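Local coordinates for piwi domain-containing protein (Vanderwaltozyma polyspora, PDB 5THE), which binds RNA as the C-terminal lobe of a budding yeast Argonaute, a lobe that contributes to the selectivity of RNA target cleavage, at residues A[62-67]-A[111-116]; A[90-95]-A[190-195]; A[340-345]-A[490-495]. All blocks are in the same frame, centred on the assembly; numbering follows the deposited sequence.

Contact 1 (A[62-67]-A[111-116]); sequences WNMKGH and KQLGVD
Leu-113 meets Met-64 and His-67 where the Schellman motif at the end of helix 95-111 packs against a type II beta turn, Met-64 to His-67, in the loop leading to strand 77-85. The tight part converges on one methyl group. Leu-113 CD2 lies 3.8 Å from Met-64 CB and 3.4 Å from the carbonyl O of His-67, so it fills the angle between the root of one side chain and the end of the turn. The methionine chain bends at chi2 (-51°) and again at chi3 (-70°), which curls it back and brings Met-64 CE to 3.9 Å from Leu-113 CD2. Phe-69 and Val-235, the latter on helix 228-241, also touch Leu-113 and extend this apolar patch. No hydrogen bond joins the two segments.

The solvent side is looser: the exposed Gln-112 only skirts the contact, and the exposed Lys-65 points away from it. His-67 is a separate case, partly exposed but with its imidazole stacked on Phe-39. Each backbone bend is held from within: His-67 N bonds to Met-64 O, and Asn-63 forms an Asx turn to Lys-65 N. Gly-66 and Gly-114 both adopt positive phi, the latter as the helix ends. In that last turn Gly-114 N donates to Lys-111 O at 2.9 Å.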
loop_
_atom_site.group_PDB
_atom_site.type_symbol
_atom_site.label_atom_id
_atom_site.label_comp_id
_atom_site.label_asym_id
_atom_site.label_seq_id
_atom_site.Cartn_x
_atom_site.Cartn_y
_atom_site.Cartn_z
ATOM N N TRP A 62 -6.752 -12.694 -10.009
ATOM C CA TRP A 62 -8.014 -12.578 -10.735
ATOM C C TRP A 62 -7.879 -11.433 -11.736
ATOM O O TRP A 62 -6.791 -10.901 -11.952
ATOM C CB TRP A 62 -9.188 -12.383 -9.761
ATOM C CG TRP A 62 -9.068 -11.123 -8.937
ATOM C CD1 TRP A 62 -9.593 -9.891 -9.228
ATOM C CD2 TRP A 62 -8.352 -10.973 -7.705
ATOM N NE1 TRP A 62 -9.247 -8.988 -8.246
ATOM C CE2 TRP A 62 -8.486 -9.626 -7.303
ATOM C CE3 TRP A 62 -7.600 -11.845 -6.908
ATOM C CZ2 TRP A 62 -7.912 -9.138 -6.138
ATOM C CZ3 TRP A 62 -7.029 -11.356 -5.748
ATOM C CH2 TRP A 62 -7.186 -10.015 -5.376
ATOM N N ASN A 63 -8.991 -11.068 -12.363
ATOM C CA ASN A 63 -9.003 -9.892 -13.217
ATOM C C ASN A 63 -10.381 -9.258 -13.124
ATOM O O ASN A 63 -11.338 -9.866 -12.639
ATOM C CB ASN A 63 -8.638 -10.240 -14.660
ATOM C CG ASN A 63 -9.670 -11.096 -15.310
ATOM O OD1 ASN A 63 -10.636 -10.591 -15.863
ATOM N ND2 ASN A 63 -9.494 -12.403 -15.230
ATOM N N MET A 64 -10.468 -8.012 -13.582
ATOM C CA MET A 64 -11.683 -7.223 -13.423
ATOM C C MET A 64 -12.732 -7.501 -14.492
ATOM O O MET A 64 -13.860 -7.035 -14.339
ATOM C CB MET A 64 -11.337 -5.726 -13.414
ATOM C CG MET A 64 -10.826 -5.225 -12.075
ATOM S SD MET A 64 -11.938 -5.693 -10.726
ATOM C CE MET A 64 -13.391 -4.669 -11.020
ATOM N N LYS A 65 -12.404 -8.249 -15.547
ATOM C CA LYS A 65 -13.351 -8.475 -16.638
ATOM C C LYS A 65 -14.689 -8.983 -16.109
ATOM O O LYS A 65 -14.751 -9.966 -15.363
ATOM C CB LYS A 65 -12.766 -9.471 -17.646
ATOM C CG LYS A 65 -13.676 -9.768 -18.832
ATOM C CD LYS A 65 -12.892 -10.382 -19.989
ATOM C CE LYS A 65 -13.802 -10.718 -21.166
ATOM N NZ LYS A 65 -14.886 -11.652 -20.757
ATOM N N GLY A 66 -15.765 -8.288 -16.480
ATOM C CA GLY A 66 -17.082 -8.635 -15.991
ATOM C C GLY A 66 -17.384 -8.189 -14.578
ATOM O O GLY A 66 -18.486 -8.449 -14.090
ATOM N N HIS A 67 -16.456 -7.521 -13.906
ATOM C CA HIS A 67 -16.685 -7.056 -12.549
ATOM C C HIS A 67 -16.684 -5.538 -12.514
ATOM O O HIS A 67 -16.210 -4.871 -13.436
ATOM C CB HIS A 67 -15.607 -7.584 -11.597
ATOM C CG HIS A 67 -15.534 -9.074 -11.539
ATOM N ND1 HIS A 67 -16.619 -9.857 -11.216
ATOM C CD2 HIS A 67 -14.502 -9.927 -11.761
ATOM C CE1 HIS A 67 -16.261 -11.129 -11.239
ATOM N NE2 HIS A 67 -14.982 -11.198 -11.566
ATOM N N LYS A 111 -15.355 3.178 -17.947
ATOM C CA LYS A 111 -16.778 3.260 -17.649
ATOM C C LYS A 111 -17.333 1.896 -17.269
ATOM O O LYS A 111 -18.153 1.788 -16.352
ATOM C CB LYS A 111 -17.539 3.836 -18.846
ATOM C CG LYS A 111 -18.925 4.364 -18.470
ATOM C CD LYS A 111 -19.717 4.875 -19.672
ATOM C CE LYS A 111 -20.992 5.577 -19.211
ATOM N NZ LYS A 111 -20.706 6.603 -18.155
ATOM N N GLN A 112 -16.856 0.840 -17.939
ATOM C CA GLN A 112 -17.310 -0.527 -17.683
ATOM C C GLN A 112 -17.055 -0.965 -16.247
ATOM O O GLN A 112 -17.717 -1.886 -15.749
ATOM C CB GLN A 112 -16.609 -1.496 -18.640
ATOM C CG GLN A 112 -16.784 -1.192 -20.130
ATOM C CD GLN A 112 -18.199 -1.454 -20.635
ATOM O OE1 GLN A 112 -19.153 -0.785 -20.230
ATOM N NE2 GLN A 112 -18.339 -2.434 -21.526
ATOM N N LEU A 113 -16.077 -0.358 -15.581
ATOM C CA LEU A 113 -15.782 -0.688 -14.195
ATOM C C LEU A 113 -16.538 0.194 -13.211
ATOM O O LEU A 113 -16.476 -0.057 -12.002
ATOM C CB LEU A 113 -14.266 -0.575 -13.948
ATOM C CG LEU A 113 -13.445 -1.459 -14.894
ATOM C CD1 LEU A 113 -11.981 -1.060 -14.918
ATOM C CD2 LEU A 113 -13.593 -2.918 -14.494
ATOM N N GLY A 114 -17.231 1.220 -13.701
ATOM C CA GLY A 114 -18.025 2.107 -12.873
ATOM C C GLY A 114 -17.471 3.506 -12.719
ATOM O O GLY A 114 -18.066 4.312 -11.992
ATOM N N VAL A 115 -16.355 3.829 -13.365
ATOM C CA VAL A 115 -15.743 5.145 -13.257
ATOM C C VAL A 115 -16.108 5.935 -14.502
ATOM O O VAL A 115 -15.762 5.544 -15.625
ATOM C CB VAL A 115 -14.219 5.046 -13.104
ATOM C CG1 VAL A 115 -13.639 6.423 -12.878
ATOM C CG2 VAL A 115 -13.875 4.084 -11.976
ATOM N N ASP A 116 -16.789 7.049 -14.300
ATOM C CA ASP A 116 -17.313 7.873 -15.381
ATOM C C ASP A 116 -16.469 9.144 -15.450
ATOM O O ASP A 116 -16.561 10.007 -14.567
ATOM C CB ASP A 116 -18.797 8.168 -15.139
ATOM C CG ASP A 116 -19.431 8.985 -16.249
ATOM O OD1 ASP A 116 -18.915 8.969 -17.390
ATOM O OD2 ASP A 116 -20.465 9.638 -15.969
#

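Contact 2 (A[90-95]-A[190-195]); sequences APPASM and VLRRGN
Arg-192 reaches from the end of strand 185-191 to Ala-90, Pro-91 and Pro-92, in the loop between the neighbouring parallel strand 77-85 and helix 95-111. The contact lies beside the parallel sheet of the Rossmann-like MID domain, joining the loops that follow two of its adjacent strands.

Van der Waals packing dominates. The guanidinium lays one face against the backbone of Pro-91, whose CA stands 3.7 Å above the plane and over its centre. Pro-91 N approaches the same group, 3.7 Å from Arg-192 NH1. The Pro-92 and Arg-192 side chains approach each other from opposite directions, Pro-92 CD lying obliquely 4.2 Å from Arg-192 NH2. The arginine extends with CG anti to its own N (chi1 172°) but turns at chi2 to an unfavourable 120°, which swings the flat end over the proline.

Among polar atoms, Ala-90 O lies 3.5 Å from Arg-192 NH2. Arg-192 NH1 is hydrogen-bonded to Asn-85 OD1 and to the carbonyl O of Thr-89, which is likely to restrict the rotation of the guanidinium. With a leucine in its place, Asn-85 OD1 and Thr-89 O would probably lose their shared donor and Pro-91 the flat group over its CA.

Leu-191 packs on a uracil base of the bound RNA, consistent with the MID domain's known role in holding the 5' end of the guide RNA. Backbone order comes from a type I turn, Pro-92 to Met-95, which leads into helix 95-111; within it, Met-95 N donates to Pro-92 O at 2.9 Å.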
loop_
_atom_site.group_PDB
_atom_site.type_symbol
_atom_site.label_atom_id
_atom_site.label_comp_id
_atom_site.label_asym_id
_atom_site.label_seq_id
_atom_site.Cartn_x
_atom_site.Cartn_y
_atom_site.Cartn_z
ATOM N N ALA A 90 10.171 18.611 -30.147
ATOM C CA ALA A 90 8.720 18.645 -30.138
ATOM C C ALA A 90 8.188 17.221 -30.270
ATOM O O ALA A 90 8.833 16.365 -30.883
ATOM C CB ALA A 90 8.179 19.514 -31.275
ATOM N N PRO A 91 7.034 16.923 -29.680
ATOM C CA PRO A 91 6.429 15.618 -29.907
ATOM C C PRO A 91 6.055 15.463 -31.367
ATOM O O PRO A 91 5.866 16.464 -32.085
ATOM C CB PRO A 91 5.187 15.637 -29.001
ATOM C CG PRO A 91 5.030 17.042 -28.541
ATOM C CD PRO A 91 6.355 17.698 -28.632
ATOM N N PRO A 92 5.946 14.227 -31.856
ATOM C CA PRO A 92 5.539 14.024 -33.254
ATOM C C PRO A 92 4.183 14.651 -33.527
ATOM O O PRO A 92 3.336 14.764 -32.635
ATOM C CB PRO A 92 5.479 12.497 -33.395
ATOM C CG PRO A 92 6.280 11.972 -32.280
ATOM C CD PRO A 92 6.158 12.956 -31.153
ATOM N N ALA A 93 3.979 15.044 -34.788
ATOM C CA ALA A 93 2.736 15.701 -35.173
ATOM C C ALA A 93 1.525 14.817 -34.909
ATOM O O ALA A 93 0.425 15.327 -34.682
ATOM C CB ALA A 93 2.780 16.100 -36.648
ATOM N N SER A 94 1.707 13.499 -34.910
ATOM C CA SER A 94 0.604 12.578 -34.672
ATOM C C SER A 94 0.175 12.501 -33.207
ATOM O O SER A 94 -0.876 11.916 -32.914
ATOM C CB SER A 94 0.991 11.190 -35.165
ATOM O OG SER A 94 2.190 10.758 -34.542
ATOM N N MET A 95 0.938 13.084 -32.284
ATOM C CA MET A 95 0.683 12.848 -30.865
ATOM C C MET A 95 -0.653 13.433 -30.439
ATOM O O MET A 95 -1.372 12.831 -29.631
ATOM C CB MET A 95 1.815 13.439 -30.019
ATOM C CG MET A 95 1.673 13.204 -28.513
ATOM S SD MET A 95 0.564 14.393 -27.719
ATOM C CE MET A 95 1.599 15.856 -27.644
ATOM N N VAL A 190 0.789 12.806 -18.834
ATOM C CA VAL A 190 1.231 11.873 -19.868
ATOM C C VAL A 190 2.688 12.196 -20.162
ATOM O O VAL A 190 2.994 13.243 -20.750
ATOM C CB VAL A 190 0.367 11.973 -21.131
ATOM C CG1 VAL A 190 0.852 11.006 -22.203
ATOM C CG2 VAL A 190 -1.107 11.686 -20.781
ATOM N N LEU A 191 3.591 11.311 -19.750
ATOM C CA LEU A 191 5.026 11.590 -19.834
ATOM C C LEU A 191 5.570 11.147 -21.181
ATOM O O LEU A 191 5.409 9.986 -21.566
ATOM C CB LEU A 191 5.793 10.882 -18.717
ATOM C CG LEU A 191 5.173 11.021 -17.332
ATOM C CD1 LEU A 191 5.966 10.216 -16.330
ATOM C CD2 LEU A 191 5.097 12.483 -16.918
ATOM N N ARG A 192 6.239 12.062 -21.887
ATOM C CA ARG A 192 6.831 11.684 -23.167
ATOM C C ARG A 192 7.886 10.593 -22.996
ATOM O O ARG A 192 7.979 9.675 -23.818
ATOM C CB ARG A 192 7.434 12.909 -23.853
ATOM C CG ARG A 192 8.247 12.575 -25.106
ATOM C CD ARG A 192 7.670 13.260 -26.324
ATOM N NE ARG A 192 8.404 12.965 -27.550
ATOM C CZ ARG A 192 9.238 13.807 -28.148
ATOM N NH1 ARG A 192 9.466 15.012 -27.641
ATOM N NH2 ARG A 192 9.848 13.444 -29.262
ATOM N N ARG A 193 8.692 10.669 -21.939
ATOM C CA ARG A 193 9.724 9.670 -21.683
ATOM C C ARG A 193 9.546 9.126 -20.273
ATOM O O ARG A 193 9.376 9.902 -19.328
ATOM C CB ARG A 193 11.143 10.264 -21.858
ATOM C CG ARG A 193 11.359 11.119 -23.139
ATOM C CD ARG A 193 11.812 10.311 -24.367
ATOM N NE ARG A 193 13.272 10.270 -24.510
ATOM C CZ ARG A 193 13.942 10.616 -25.611
ATOM N NH1 ARG A 193 13.291 11.027 -26.693
ATOM N NH2 ARG A 193 15.267 10.542 -25.634
ATOM N N GLY A 194 9.597 7.793 -20.132
ATOM C CA GLY A 194 9.593 7.151 -18.830
ATOM C C GLY A 194 10.950 7.236 -18.148
ATOM O O GLY A 194 11.908 7.813 -18.665
ATOM N N ASN A 195 11.009 6.674 -16.937
ATOM C CA ASN A 195 12.261 6.532 -16.176
ATOM C C ASN A 195 12.939 7.871 -15.883
ATOM O O ASN A 195 14.162 7.938 -15.762
ATOM C CB ASN A 195 13.249 5.601 -16.889
ATOM C CG ASN A 195 12.697 4.204 -17.088
ATOM O OD1 ASN A 195 12.137 3.611 -16.167
ATOM N ND2 ASN A 195 12.851 3.670 -18.297
#

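Contact 3 (A[340-345]-A[490-495]); sequences MYFRDG and APVYYA. With nucleotides of chain B.
Pro-491, in the first turn of helix 490-515, puts its CG 4.4 Å from Phe-342 CD2 on strand 339-344, at an oblique approach to the ring. Val-492 follows and carries most of the contact, with its two methyls divided between two strand residues. Val-492 CG2 rests 3.7 Å from Phe-342 CB. Val-492 CG1, anti to the backbone N (chi1 170°), lies against the carboxylate carbon of Asp-344, 3.4 Å from CG, and against its CB, the two side chains crossing at about a right angle. The polar end of that aspartate is satisfied elsewhere, by a salt bridge to Lys-390 and a hydrogen bond to Thr-388.

Tyr-493 leaves the helix away from the strand, and its ring reaches the phosphates of the bound RNA. Its OH donates to OP2 of A5 of chain B, at the edge of the ring; the spacing is very short and its exact value doubtful. Tyr-494 meets Phe-298 and Phe-479, while its N bonds to Ala-490 O. Ala-495 continues the helix through its N to Pro-491 O.

The axes of the helix and strand segments pass 8.3 Å apart at an angle of 50°. A helix thus lies on the central sheet of the RNase H-like PIWI domain, and the strand end, by its Arg-Asp-Gly sequence, is consistent with the place of a catalytic aspartate in slicing Argonautes.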
loop_
_atom_site.group_PDB
_atom_site.type_symbol
_atom_site.label_atom_id
_atom_site.label_comp_id
_atom_site.label_asym_id
_atom_site.label_seq_id
_atom_site.Cartn_x
_atom_site.Cartn_y
_atom_site.Cartn_z
ATOM N N MET A 340 -3.885 -2.739 15.400
ATOM C CA MET A 340 -2.973 -3.706 14.795
ATOM C C MET A 340 -1.898 -2.927 14.051
ATOM O O MET A 340 -2.210 -2.196 13.106
ATOM C CB MET A 340 -3.732 -4.629 13.844
ATOM C CG MET A 340 -2.902 -5.697 13.180
ATOM S SD MET A 340 -3.031 -7.259 14.061
ATOM C CE MET A 340 -4.818 -7.420 14.174
ATOM N N TYR A 341 -0.639 -3.089 14.470
ATOM C CA TYR A 341 0.470 -2.253 14.013
ATOM C C TYR A 341 1.477 -3.094 13.226
ATOM O O TYR A 341 2.247 -3.870 13.804
ATOM C CB TYR A 341 1.122 -1.574 15.214
ATOM C CG TYR A 341 2.353 -0.771 14.890
ATOM C CD1 TYR A 341 2.322 0.217 13.916
ATOM C CD2 TYR A 341 3.547 -0.987 15.574
ATOM C CE1 TYR A 341 3.462 0.966 13.616
ATOM C CE2 TYR A 341 4.686 -0.249 15.290
ATOM C CZ TYR A 341 4.635 0.733 14.317
ATOM O OH TYR A 341 5.757 1.481 14.034
ATOM N N PHE A 342 1.472 -2.943 11.902
ATOM C CA PHE A 342 2.401 -3.679 11.046
ATOM C C PHE A 342 3.635 -2.825 10.821
ATOM O O PHE A 342 3.529 -1.705 10.321
ATOM C CB PHE A 342 1.781 -4.039 9.700
ATOM C CG PHE A 342 0.842 -5.190 9.768
ATOM C CD1 PHE A 342 1.303 -6.490 9.598
ATOM C CD2 PHE A 342 -0.498 -4.980 10.000
ATOM C CE1 PHE A 342 0.432 -7.561 9.657
ATOM C CE2 PHE A 342 -1.379 -6.057 10.058
ATOM C CZ PHE A 342 -0.902 -7.345 9.891
ATOM N N ARG A 343 4.797 -3.353 11.179
ATOM C CA ARG A 343 6.035 -2.590 11.095
ATOM C C ARG A 343 6.942 -3.209 10.037
ATOM O O ARG A 343 7.342 -4.370 10.160
ATOM C CB ARG A 343 6.741 -2.549 12.446
ATOM C CG ARG A 343 8.104 -1.908 12.376
ATOM C CD ARG A 343 8.044 -0.472 11.909
ATOM N NE ARG A 343 9.111 0.266 12.566
ATOM C CZ ARG A 343 10.315 0.435 12.039
ATOM N NH1 ARG A 343 10.570 -0.051 10.833
ATOM N NH2 ARG A 343 11.250 1.098 12.705
ATOM N N ASP A 344 7.270 -2.431 9.010
ATOM C CA ASP A 344 8.148 -2.886 7.939
ATOM C C ASP A 344 9.460 -2.115 7.991
ATOM O O ASP A 344 9.549 -1.026 8.566
ATOM C CB ASP A 344 7.492 -2.696 6.562
ATOM C CG ASP A 344 8.223 -3.433 5.472
ATOM O OD1 ASP A 344 8.273 -2.953 4.327
ATOM O OD2 ASP A 344 8.761 -4.515 5.772
ATOM N N GLY A 345 10.473 -2.667 7.340
ATOM C CA GLY A 345 11.719 -1.948 7.214
ATOM C C GLY A 345 12.458 -1.983 8.529
ATOM O O GLY A 345 12.825 -0.928 9.068
ATOM N N ALA A 490 -1.438 -5.580 2.779
ATOM C CA ALA A 490 -1.601 -4.282 2.130
ATOM C C ALA A 490 -1.138 -3.097 2.980
ATOM O O ALA A 490 -0.534 -2.175 2.411
ATOM C CB ALA A 490 -3.067 -4.110 1.712
ATOM N N PRO A 491 -1.367 -3.050 4.299
ATOM C CA PRO A 491 -0.851 -1.909 5.079
ATOM C C PRO A 491 0.641 -1.715 4.937
ATOM O O PRO A 491 1.104 -0.571 4.913
ATOM C CB PRO A 491 -1.214 -2.279 6.527
ATOM C CG PRO A 491 -2.330 -3.232 6.404
ATOM C CD PRO A 491 -2.128 -3.990 5.149
ATOM N N VAL A 492 1.403 -2.817 4.877
ATOM C CA VAL A 492 2.852 -2.731 4.743
ATOM C C VAL A 492 3.217 -2.177 3.378
ATOM O O VAL A 492 4.011 -1.240 3.259
ATOM C CB VAL A 492 3.495 -4.109 4.980
ATOM C CG1 VAL A 492 5.003 -4.085 4.595
ATOM C CG2 VAL A 492 3.306 -4.543 6.413
ATOM N N TYR A 493 2.633 -2.752 2.331
ATOM C CA TYR A 493 2.852 -2.253 0.980
ATOM C C TYR A 493 2.498 -0.769 0.887
ATOM O O TYR A 493 3.268 0.033 0.349
ATOM C CB TYR A 493 2.015 -3.089 0.004
ATOM C CG TYR A 493 2.682 -3.475 -1.310
ATOM C CD1 TYR A 493 3.220 -2.511 -2.158
ATOM C CD2 TYR A 493 2.705 -4.813 -1.735
ATOM C CE1 TYR A 493 3.814 -2.871 -3.380
ATOM C CE2 TYR A 493 3.293 -5.186 -2.935
ATOM C CZ TYR A 493 3.843 -4.214 -3.760
ATOM O OH TYR A 493 4.422 -4.592 -4.953
ATOM N N TYR A 494 1.337 -0.385 1.421
ATOM C CA TYR A 494 0.944 1.026 1.422
ATOM C C TYR A 494 1.966 1.902 2.135
ATOM O O TYR A 494 2.283 3.004 1.666
ATOM C CB TYR A 494 -0.410 1.200 2.094
ATOM C CG TYR A 494 -1.565 0.604 1.339
ATOM C CD1 TYR A 494 -1.567 0.564 -0.055
ATOM C CD2 TYR A 494 -2.669 0.106 2.016
ATOM C CE1 TYR A 494 -2.646 0.031 -0.754
ATOM C CE2 TYR A 494 -3.753 -0.433 1.328
ATOM C CZ TYR A 494 -3.727 -0.474 -0.056
ATOM O OH TYR A 494 -4.789 -1.005 -0.738
ATOM N N ALA A 495 2.455 1.452 3.297
ATOM C CA ALA A 495 3.432 2.243 4.037
ATOM C C ALA A 495 4.728 2.376 3.256
ATOM O O ALA A 495 5.345 3.450 3.251
ATOM C CB ALA A 495 3.694 1.623 5.412
ATOM P P A B 5 4.063 -8.235 -5.448
ATOM O OP1 A B 5 3.771 -8.783 -4.093
ATOM O OP2 A B 5 4.703 -6.913 -5.616
ATOM O "O5'" A B 5 4.891 -9.348 -6.212
ATOM C "C5'" A B 5 4.423 -10.686 -6.235
ATOM C "C4'" A B 5 5.079 -11.473 -7.338
ATOM O "O4'" A B 5 4.732 -10.893 -8.619
ATOM C "C3'" A B 5 6.599 -11.469 -7.321
ATOM O "O3'" A B 5 7.101 -12.462 -6.456
ATOM C "C2'" A B 5 6.957 -11.703 -8.784
ATOM O "O2'" A B 5 6.836 -13.076 -9.115
ATOM C "C1'" A B 5 5.829 -10.963 -9.498
ATOM N N9 A B 5 6.213 -9.596 -9.861
ATOM C C8 A B 5 6.165 -8.451 -9.102
ATOM N N7 A B 5 6.590 -7.396 -9.756
ATOM C C5 A B 5 6.934 -7.893 -11.007
ATOM C C6 A B 5 7.445 -7.273 -12.150
ATOM N N6 A B 5 7.706 -5.966 -12.191
ATOM N N1 A B 5 7.674 -8.061 -13.235
ATOM C C2 A B 5 7.402 -9.379 -13.161
ATOM N N3 A B 5 6.912 -10.076 -12.132
ATOM C C4 A B 5 6.709 -9.253 -11.087
ATOM P P A B 4 2.382 -3.256 -8.162
ATOM O OP1 A B 4 2.122 -2.377 -6.992
ATOM O OP2 A B 4 3.461 -2.975 -9.117
ATOM O "O5'" A B 4 2.562 -4.744 -7.629
ATOM C "C5'" A B 4 1.477 -5.401 -6.999
ATOM C "C4'" A B 4 1.274 -6.790 -7.535
ATOM O "O4'" A B 4 0.924 -6.741 -8.937
ATOM C "C3'" A B 4 2.478 -7.709 -7.482
ATOM O "O3'" A B 4 2.645 -8.252 -6.189
ATOM C "C2'" A B 4 2.139 -8.741 -8.552
ATOM O "O2'" A B 4 1.166 -9.660 -8.068
ATOM C "C1'" A B 4 1.464 -7.852 -9.605
ATOM N N9 A B 4 2.426 -7.336 -10.586
ATOM C C8 A B 4 3.326 -6.317 -10.397
ATOM N N7 A B 4 4.063 -6.061 -11.449
ATOM C C5 A B 4 3.607 -6.970 -12.387
ATOM C C6 A B 4 3.992 -7.182 -13.703
ATOM N N6 A B 4 4.964 -6.457 -14.268
ATOM N N1 A B 4 3.344 -8.152 -14.389
ATOM C C2 A B 4 2.368 -8.848 -13.766
ATOM N N3 A B 4 1.906 -8.732 -12.517
ATOM C C4 A B 4 2.592 -7.766 -11.879
#

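In the fold
Contact 3 is the core member, its centre about 8 Å from that of the chain, and all its touching residues are buried. Contact 2 lies on the surface, about 29 Å out, and contact 1 is intermediate and partly buried. Contacts 1 and 2 share an element: helix 95-111 runs from the turn of 90-95 to the Schellman end at 111-116, their centres about 28 Å apart. Contact 3, independent of that helix, joins a strand of the PIWI sheet to the helix packed on it. The chemistry follows the place: aliphatic and aromatic side chains with a buried aspartate salt-bridged to a lysine inside, one methyl against a turn at mid-depth, and a guanidinium over proline backbone at the surface.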